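Local coordinates for glycoside Hydrolase (Bacteroides uniformis, PDB 5T9X), which probably hydrolyses agarose-type galactans as a family 16 glycoside hydrolase of a human gut bacterium, at residues A168-W180 / I190-V202. Numbering follows the deposited sequence.
Sequences AKIANSTMASDVW and IDIIEAYGSDRVV
I170 and A195 meet where the loop after strand 162-169 folds over the antiparallel hairpin of strands 176-182 and 188-195, a case of one sheet face mostly apolar, the other carrying the acids. On the face of V179, I193 and A195, I170 CD1 ends 3.5 Å from A195 CB, while CG2, anti to the backbone N (chi1 of CG1 -73°), lies against N of G197; an alanine here would probably open a gap over A195 and leave the G197 backbone less covered. S177 OG, the polar exception, accepts from A171 N and meets a water. V179 and I193 cross at a slant, CB to CB 4.1 Å, and I193 CD1 reaches A168 CB. A classic beta bulge sets I192 and I193 opposite V179, whose O accepts from both N atoms at 3.0 Å.

On the other face D178 and E194 run side by side, carboxylates turned 66° apart, D178 OD1 3.9 Å from E194 OE2. E194 OE1 is hydrogen-bonded to H216 ND1 and OE2 to Q306 NE2. D191, beside W180, and E194 fit the GH16 signature E-x-D-x-x-E, whose two glutamates usually act as nucleophile and acid/base, E194 probably among them. T174 CG2 lies over one guanidinium face of R200, 3.8 Å from NH1; R200 NE makes a salt bridge with E320 OE2. Strand 298-304 flanks strand 176-182, whereas strands 252-260 and 329-341 of the second sheet cover I193 and V179, completing the sandwich core.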
loop_
_atom_site.group_PDB
_atom_site.type_symbol
_atom_site.label_atom_id
_atom_site.label_comp_id
_atom_site.label_asym_id
_atom_site.label_seq_id
_atom_site.Cartn_x
_atom_site.Cartn_y
_atom_site.Cartn_z
ATOM N N ALA A 168 9.376 -4.591 1.686
ATOM C CA ALA A 168 8.229 -5.470 1.743
ATOM C C ALA A 168 8.333 -6.614 0.770
ATOM O O ALA A 168 8.947 -6.508 -0.311
ATOM C CB ALA A 168 6.996 -4.671 1.424
ATOM N N LYS A 169 7.682 -7.697 1.142
ATOM C CA LYS A 169 7.603 -8.875 0.308
ATOM C C LYS A 169 6.141 -9.114 -0.048
ATOM O O LYS A 169 5.344 -9.570 0.778
ATOM C CB LYS A 169 8.194 -10.071 1.041
ATOM C CG LYS A 169 8.281 -11.334 0.219
ATOM C CD LYS A 169 9.091 -12.358 1.000
ATOM C CE LYS A 169 9.705 -13.433 0.131
ATOM N NZ LYS A 169 8.615 -14.302 -0.369
ATOM N N ILE A 170 5.819 -8.834 -1.302
ATOM C CA ILE A 170 4.460 -8.912 -1.790
ATOM C C ILE A 170 3.944 -10.348 -1.681
ATOM O O ILE A 170 4.657 -11.304 -1.996
ATOM C CB ILE A 170 4.411 -8.408 -3.233
ATOM C CG1 ILE A 170 4.584 -6.883 -3.241
ATOM C CG2 ILE A 170 3.120 -8.807 -3.922
ATOM C CD1 ILE A 170 5.145 -6.354 -4.537
ATOM N N ALA A 171 2.702 -10.496 -1.237
ATOM C CA ALA A 171 2.166 -11.822 -1.006
ATOM C C ALA A 171 2.041 -12.603 -2.310
ATOM O O ALA A 171 1.660 -12.047 -3.324
ATOM C CB ALA A 171 0.817 -11.740 -0.312
ATOM N N ASN A 172 2.356 -13.899 -2.253
ATOM C CA ASN A 172 2.168 -14.815 -3.381
ATOM C C ASN A 172 0.696 -15.266 -3.420
ATOM O O ASN A 172 0.371 -16.409 -3.144
ATOM C CB ASN A 172 3.129 -15.994 -3.264
ATOM C CG ASN A 172 3.092 -16.944 -4.471
ATOM O OD1 ASN A 172 2.455 -16.715 -5.500
ATOM N ND2 ASN A 172 3.779 -18.039 -4.320
ATOM N N SER A 173 -0.158 -14.335 -3.827
ATOM C CA SER A 173 -1.591 -14.396 -3.624
ATOM C C SER A 173 -2.310 -13.582 -4.692
ATOM O O SER A 173 -1.768 -12.612 -5.243
ATOM C CB SER A 173 -1.900 -13.803 -2.262
ATOM O OG SER A 173 -3.242 -14.065 -1.903
ATOM N N THR A 174 -3.540 -13.957 -5.004
ATOM C CA THR A 174 -4.356 -13.080 -5.858
ATOM C C THR A 174 -4.858 -11.833 -5.090
ATOM O O THR A 174 -5.318 -10.878 -5.684
ATOM C CB THR A 174 -5.527 -13.850 -6.481
ATOM O OG1 THR A 174 -6.331 -14.433 -5.451
ATOM C CG2 THR A 174 -5.005 -14.930 -7.398
ATOM N N MET A 175 -4.776 -11.863 -3.771
ATOM C CA MET A 175 -5.008 -10.675 -2.944
ATOM C C MET A 175 -4.052 -9.550 -3.314
ATOM O O MET A 175 -2.898 -9.794 -3.653
ATOM C CB MET A 175 -4.753 -11.004 -1.473
ATOM C CG MET A 175 -5.629 -12.093 -0.853
ATOM S SD MET A 175 -7.308 -11.498 -0.602
ATOM C CE MET A 175 -7.080 -10.490 0.863
ATOM N N ALA A 176 -4.527 -8.318 -3.199
ATOM C CA ALA A 176 -3.666 -7.149 -3.282
ATOM C C ALA A 176 -2.835 -7.036 -2.010
ATOM O O ALA A 176 -3.359 -7.246 -0.925
ATOM C CB ALA A 176 -4.496 -5.898 -3.465
ATOM N N SER A 177 -1.548 -6.734 -2.168
ATOM C CA SER A 177 -0.669 -6.308 -1.063
ATOM C C SER A 177 -0.442 -4.801 -1.223
ATOM O O SER A 177 -0.044 -4.355 -2.314
ATOM C CB SER A 177 0.663 -7.039 -1.143
ATOM O OG SER A 177 0.505 -8.451 -1.138
ATOM N N ASP A 178 -0.750 -4.018 -0.180
ATOM C CA ASP A 178 -0.843 -2.550 -0.301
ATOM C C ASP A 178 -0.142 -1.785 0.805
ATOM O O ASP A 178 -0.345 -2.063 2.005
ATOM C CB ASP A 178 -2.300 -2.066 -0.249
ATOM C CG ASP A 178 -3.185 -2.644 -1.362
ATOM O OD1 ASP A 178 -2.868 -2.483 -2.573
ATOM O OD2 ASP A 178 -4.224 -3.241 -1.012
ATOM N N VAL A 179 0.604 -0.768 0.382
ATOM C CA VAL A 179 1.137 0.279 1.267
ATOM C C VAL A 179 0.747 1.610 0.657
ATOM O O VAL A 179 1.106 1.877 -0.482
ATOM C CB VAL A 179 2.674 0.196 1.400
ATOM C CG1 VAL A 179 3.211 1.282 2.328
ATOM C CG2 VAL A 179 3.057 -1.162 1.940
ATOM N N TRP A 180 0.016 2.448 1.403
ATOM C CA TRP A 180 -0.586 3.664 0.813
ATOM C C TRP A 180 -0.981 4.729 1.813
ATOM O O TRP A 180 -0.933 4.530 3.011
ATOM C CB TRP A 180 -1.775 3.298 -0.091
ATOM C CG TRP A 180 -2.869 2.516 0.566
ATOM C CD1 TRP A 180 -2.779 1.276 1.106
ATOM C CD2 TRP A 180 -4.245 2.905 0.689
ATOM N NE1 TRP A 180 -4.009 0.869 1.606
ATOM C CE2 TRP A 180 -4.933 1.840 1.337
ATOM C CE3 TRP A 180 -4.955 4.042 0.329
ATOM C CZ2 TRP A 180 -6.320 1.885 1.635
ATOM C CZ3 TRP A 180 -6.345 4.093 0.609
ATOM C CH2 TRP A 180 -7.006 3.018 1.266
ATOM N N ILE A 190 -2.249 8.662 -2.025
ATOM C CA ILE A 190 -0.973 8.356 -2.710
ATOM C C ILE A 190 -0.699 6.869 -2.477
ATOM O O ILE A 190 -0.690 6.401 -1.318
ATOM C CB ILE A 190 0.189 9.214 -2.177
ATOM C CG1 ILE A 190 -0.083 10.676 -2.459
ATOM C CG2 ILE A 190 1.485 8.836 -2.847
ATOM C CD1 ILE A 190 0.864 11.668 -1.823
ATOM N N ASP A 191 -0.523 6.119 -3.559
ATOM C CA ASP A 191 -0.265 4.677 -3.454
ATOM C C ASP A 191 1.184 4.408 -3.667
ATOM O O ASP A 191 1.699 4.710 -4.729
ATOM C CB ASP A 191 -1.054 3.890 -4.478
ATOM C CG ASP A 191 -2.519 4.147 -4.371
ATOM O OD1 ASP A 191 -3.083 4.044 -3.257
ATOM O OD2 ASP A 191 -3.102 4.501 -5.404
ATOM N N ILE A 192 1.821 3.818 -2.665
ATOM C CA ILE A 192 3.225 3.473 -2.740
ATOM C C ILE A 192 3.415 2.085 -3.381
ATOM O O ILE A 192 4.124 1.927 -4.366
ATOM C CB ILE A 192 3.875 3.605 -1.354
ATOM C CG1 ILE A 192 3.692 5.043 -0.865
ATOM C CG2 ILE A 192 5.359 3.281 -1.435
ATOM C CD1 ILE A 192 4.116 5.304 0.556
ATOM N N ILE A 193 2.761 1.097 -2.816
ATOM C CA ILE A 193 2.728 -0.235 -3.349
ATOM C C ILE A 193 1.274 -0.645 -3.496
ATOM O O ILE A 193 0.513 -0.643 -2.527
ATOM C CB ILE A 193 3.403 -1.258 -2.412
ATOM C CG1 ILE A 193 4.872 -0.891 -2.172
ATOM C CG2 ILE A 193 3.331 -2.652 -3.036
ATOM C CD1 ILE A 193 5.650 -1.833 -1.261
ATOM N N GLU A 194 0.898 -1.007 -4.714
ATOM C CA GLU A 194 -0.288 -1.851 -4.938
ATOM C C GLU A 194 0.160 -2.947 -5.912
ATOM O O GLU A 194 0.663 -2.654 -6.986
ATOM C CB GLU A 194 -1.461 -1.015 -5.455
ATOM C CG GLU A 194 -2.705 -1.811 -5.794
ATOM C CD GLU A 194 -3.897 -0.926 -6.145
ATOM O OE1 GLU A 194 -3.750 -0.028 -7.010
ATOM O OE2 GLU A 194 -4.992 -1.158 -5.580
ATOM N N ALA A 195 0.068 -4.198 -5.479
ATOM C CA ALA A 195 0.625 -5.312 -6.241
ATOM C C ALA A 195 -0.143 -6.606 -6.014
ATOM O O ALA A 195 -0.738 -6.822 -4.951
ATOM C CB ALA A 195 2.101 -5.501 -5.921
ATOM N N TYR A 196 -0.138 -7.438 -7.048
ATOM C CA TYR A 196 -0.741 -8.777 -7.021
ATOM C C TYR A 196 0.395 -9.745 -7.325
ATOM O O TYR A 196 1.008 -9.664 -8.394
ATOM C CB TYR A 196 -1.855 -8.870 -8.074
ATOM C CG TYR A 196 -2.759 -7.672 -8.007
ATOM C CD1 TYR A 196 -3.799 -7.629 -7.098
ATOM C CD2 TYR A 196 -2.529 -6.561 -8.790
ATOM C CE1 TYR A 196 -4.626 -6.525 -6.993
ATOM C CE2 TYR A 196 -3.345 -5.445 -8.690
ATOM C CZ TYR A 196 -4.406 -5.435 -7.788
ATOM O OH TYR A 196 -5.230 -4.336 -7.656
ATOM N N GLY A 197 0.713 -10.601 -6.364
ATOM C CA GLY A 197 1.873 -11.460 -6.492
ATOM C C GLY A 197 1.706 -12.846 -7.094
ATOM O O GLY A 197 2.709 -13.472 -7.450
ATOM N N SER A 198 0.479 -13.336 -7.211
ATOM C CA SER A 198 0.240 -14.707 -7.713
ATOM C C SER A 198 0.434 -14.832 -9.217
ATOM O O SER A 198 0.282 -13.841 -9.937
ATOM C CB SER A 198 -1.159 -15.181 -7.337
ATOM O OG SER A 198 -1.526 -16.304 -8.078
ATOM N N ASP A 199 0.784 -16.043 -9.675
ATOM C CA ASP A 199 0.821 -16.354 -11.116
ATOM C C ASP A 199 -0.550 -16.462 -11.721
ATOM O O ASP A 199 -0.676 -16.324 -12.920
ATOM C CB ASP A 199 1.566 -17.648 -11.427
ATOM C CG ASP A 199 3.067 -17.537 -11.172
ATOM O OD1 ASP A 199 3.680 -16.485 -11.515
ATOM O OD2 ASP A 199 3.647 -18.491 -10.596
ATOM N N ARG A 200 -1.582 -16.720 -10.921
ATOM C CA ARG A 200 -2.938 -16.723 -11.472
ATOM C C ARG A 200 -3.367 -15.286 -11.853
ATOM O O ARG A 200 -3.524 -14.409 -10.991
ATOM C CB ARG A 200 -3.920 -17.403 -10.519
ATOM C CG ARG A 200 -5.289 -17.660 -11.150
ATOM C CD ARG A 200 -6.030 -18.824 -10.491
ATOM N NE ARG A 200 -6.385 -18.549 -9.094
ATOM C CZ ARG A 200 -7.423 -17.810 -8.698
ATOM N NH1 ARG A 200 -7.654 -17.620 -7.400
ATOM N NH2 ARG A 200 -8.231 -17.236 -9.585
ATOM N N VAL A 201 -3.530 -15.052 -13.152
ATOM C CA VAL A 201 -3.858 -13.710 -13.674
ATOM C C VAL A 201 -4.986 -13.690 -14.700
ATOM O O VAL A 201 -5.207 -12.676 -15.377
ATOM C CB VAL A 201 -2.611 -13.065 -14.321
ATOM C CG1 VAL A 201 -1.524 -12.843 -13.280
ATOM C CG2 VAL A 201 -2.066 -13.928 -15.457
ATOM N N VAL A 202 -5.685 -14.809 -14.842
ATOM C CA VAL A 202 -6.680 -14.928 -15.889
ATOM C C VAL A 202 -8.004 -14.935 -15.182
ATOM O O VAL A 202 -8.204 -15.703 -14.232
ATOM C CB VAL A 202 -6.517 -16.210 -16.741
ATOM C CG1 VAL A 202 -7.352 -16.097 -18.019
ATOM C CG2 VAL A 202 -5.052 -16.442 -17.121
HETATM O O HOH W 1 -0.272 -9.834 -3.281
HETATM O O HOH W 2 1.456 -18.128 -7.510
#